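Local coordinates for protein endonuclease PI-MtuI (Mycobacterium tuberculosis, PDB 2IMZ) that probably catalyses protein splicing, excising itself from the RecA precursor and joining the flanking segments, in a parent intein that also carries an endonuclease, at residues H73-E78 and G85-G90. The protein carries 1 engineered substitution. Sequence-based numbering, arbitrary orientation.
Sequences HKVLTE and GELRKG
Just behind Leu-87, whose side chain reaches Val-75 and Thr-77 across the contact, the guanidinium of Arg-88 turns its edge to the backbone of its own segment. NH1 of Arg-88 grips two carbonyls nearly in the guanidinium plane: Leu-87 O at 2.8 Å, with an N-H...O angle of 149°, and Gly-85 O at 3.2 Å, where the bond is straighter. At both oxygens the donor stands above the carbonyl plane, more steeply at Leu-87 O. The bond to Gly-85 O links the 3-10 segment to the loop; that to Leu-87 O stays within the loop.

Strands 74-77 and 80-83 form a beta hairpin of the intein Hint fold, and the chain leaving it folds back so that Leu-87 packs against the first strand as well as Arg-82 and Ile-137. Leu-87 extends from the loop with CG beside its backbone N (chi1 -60°) and CD1 anti to CA (chi2 177°), which carries CD1 to strand 74-77. That methyl meets the branch point of Val-75, lying 4.0 Å from Val-75 CB and 4.1 Å from Val-75 CG1. The second methyl, CD2 of Leu-87, lies more loosely beside Thr-77, 4.3 Å from its CG2. Thr-77 OG1 is bonded elsewhere, to Gly-80 O at the start of strand 80-83 and to Tyr-79 N in the turn.

Just before strand 74-77, His-73 closes the T-x-x-H motif of intein block B, its ND1 hydrogen-bonded to N of the sulfinic cysteine at position 1. Val-164 and Ala-84 also contact Val-75, whose side chain lies about 12 Å from a bound zinc ion.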
loop_
_atom_site.group_PDB
_atom_site.type_symbol
_atom_site.label_atom_id
_atom_site.label_comp_id
_atom_site.label_asym_id
_atom_site.label_seq_id
_atom_site.Cartn_x
_atom_site.Cartn_y
_atom_site.Cartn_z
ATOM N N HIS A 73 -8.812 -4.364 0.402
ATOM C CA HIS A 73 -7.442 -4.736 0.074
ATOM C C HIS A 73 -7.304 -4.839 -1.443
ATOM O O HIS A 73 -8.130 -5.468 -2.103
ATOM C CB HIS A 73 -7.069 -6.073 0.708
ATOM C CG HIS A 73 -5.591 -6.283 0.813
ATOM N ND1 HIS A 73 -4.883 -5.994 1.958
ATOM C CD2 HIS A 73 -4.679 -6.685 -0.104
ATOM C CE1 HIS A 73 -3.596 -6.204 1.743
ATOM N NE2 HIS A 73 -3.445 -6.623 0.498
ATOM N N LYS A 74 -6.262 -4.222 -1.991
ATOM C CA LYS A 74 -6.044 -4.246 -3.436
ATOM C C LYS A 74 -5.397 -5.530 -3.937
ATOM O O LYS A 74 -4.414 -6.012 -3.371
ATOM C CB LYS A 74 -5.190 -3.053 -3.874
ATOM C CG LYS A 74 -5.915 -1.717 -3.861
ATOM C CD LYS A 74 -6.033 -1.158 -2.463
ATOM C CE LYS A 74 -6.570 0.260 -2.504
ATOM N NZ LYS A 74 -5.780 1.110 -3.429
ATOM N N VAL A 75 -5.966 -6.064 -5.015
ATOM C CA VAL A 75 -5.504 -7.294 -5.647
ATOM C C VAL A 75 -5.110 -6.970 -7.085
ATOM O O VAL A 75 -5.783 -6.188 -7.755
ATOM C CB VAL A 75 -6.629 -8.356 -5.648
ATOM C CG1 VAL A 75 -6.176 -9.620 -6.372
ATOM C CG2 VAL A 75 -7.035 -8.675 -4.216
ATOM N N LEU A 76 -4.016 -7.557 -7.556
ATOM C CA LEU A 76 -3.565 -7.293 -8.915
ATOM C C LEU A 76 -4.347 -8.100 -9.941
ATOM O O LEU A 76 -4.513 -9.311 -9.797
ATOM C CB LEU A 76 -2.073 -7.597 -9.059
ATOM C CG LEU A 76 -1.471 -7.254 -10.431
ATOM C CD1 LEU A 76 -1.600 -5.752 -10.694
ATOM C CD2 LEU A 76 -0.017 -7.675 -10.471
ATOM N N THR A 77 -4.831 -7.411 -10.969
ATOM C CA THR A 77 -5.584 -8.039 -12.051
ATOM C C THR A 77 -5.004 -7.519 -13.362
ATOM O O THR A 77 -4.185 -6.600 -13.362
ATOM C CB THR A 77 -7.083 -7.673 -12.001
ATOM O OG1 THR A 77 -7.258 -6.302 -12.384
ATOM C CG2 THR A 77 -7.639 -7.878 -10.595
ATOM N N GLU A 78 -5.428 -8.100 -14.478
ATOM C CA GLU A 78 -4.931 -7.675 -15.780
ATOM C C GLU A 78 -5.392 -6.259 -16.107
ATOM O O GLU A 78 -4.947 -5.658 -17.086
ATOM C CB GLU A 78 -5.400 -8.653 -16.858
ATOM C CG GLU A 78 -6.887 -8.929 -16.823
ATOM C CD GLU A 78 -7.237 -10.303 -17.359
ATOM O OE1 GLU A 78 -8.413 -10.702 -17.237
ATOM O OE2 GLU A 78 -6.338 -10.982 -17.902
ATOM N N GLY A 85 -13.111 -6.758 -2.402
ATOM C CA GLY A 85 -14.559 -6.801 -2.273
ATOM C C GLY A 85 -15.351 -6.579 -3.548
ATOM O O GLY A 85 -16.567 -6.784 -3.566
ATOM N N GLU A 86 -14.675 -6.163 -4.615
ATOM C CA GLU A 86 -15.339 -5.915 -5.890
ATOM C C GLU A 86 -15.165 -7.069 -6.873
ATOM O O GLU A 86 -15.796 -7.099 -7.930
ATOM C CB GLU A 86 -14.807 -4.623 -6.504
ATOM C CG GLU A 86 -15.145 -3.391 -5.676
ATOM C CD GLU A 86 -14.432 -2.147 -6.160
ATOM O OE1 GLU A 86 -14.550 -1.821 -7.360
ATOM O OE2 GLU A 86 -13.758 -1.492 -5.335
ATOM N N LEU A 87 -14.311 -8.024 -6.517
ATOM C CA LEU A 87 -14.067 -9.172 -7.381
ATOM C C LEU A 87 -15.196 -10.191 -7.294
ATOM O O LEU A 87 -15.806 -10.380 -6.241
ATOM C CB LEU A 87 -12.735 -9.826 -7.016
ATOM C CG LEU A 87 -11.543 -8.880 -7.177
ATOM C CD1 LEU A 87 -10.272 -9.572 -6.721
ATOM C CD2 LEU A 87 -11.428 -8.445 -8.630
ATOM N N ARG A 88 -15.467 -10.843 -8.419
ATOM C CA ARG A 88 -16.531 -11.833 -8.489
ATOM C C ARG A 88 -16.042 -13.129 -9.106
ATOM O O ARG A 88 -14.965 -13.188 -9.700
ATOM C CB ARG A 88 -17.694 -11.288 -9.325
ATOM C CG ARG A 88 -18.347 -10.045 -8.746
ATOM C CD ARG A 88 -19.180 -10.375 -7.520
ATOM N NE ARG A 88 -19.800 -9.182 -6.949
ATOM C CZ ARG A 88 -19.166 -8.294 -6.190
ATOM N NH1 ARG A 88 -17.882 -8.461 -5.898
ATOM N NH2 ARG A 88 -19.815 -7.233 -5.728
ATOM N N LYS A 89 -16.853 -14.167 -8.962
ATOM C CA LYS A 89 -16.533 -15.466 -9.519
ATOM C C LYS A 89 -16.260 -15.299 -11.010
ATOM O O LYS A 89 -17.021 -14.636 -11.718
ATOM C CB LYS A 89 -17.707 -16.416 -9.295
ATOM C CG LYS A 89 -17.544 -17.771 -9.931
ATOM C CD LYS A 89 -18.722 -18.653 -9.575
ATOM C CE LYS A 89 -18.609 -20.011 -10.226
ATOM N NZ LYS A 89 -19.681 -20.910 -9.731
ATOM N N GLY A 90 -15.165 -15.886 -11.480
ATOM C CA GLY A 90 -14.818 -15.780 -12.885
ATOM C C GLY A 90 -13.782 -14.716 -13.200
ATOM O O GLY A 90 -13.118 -14.785 -14.236
#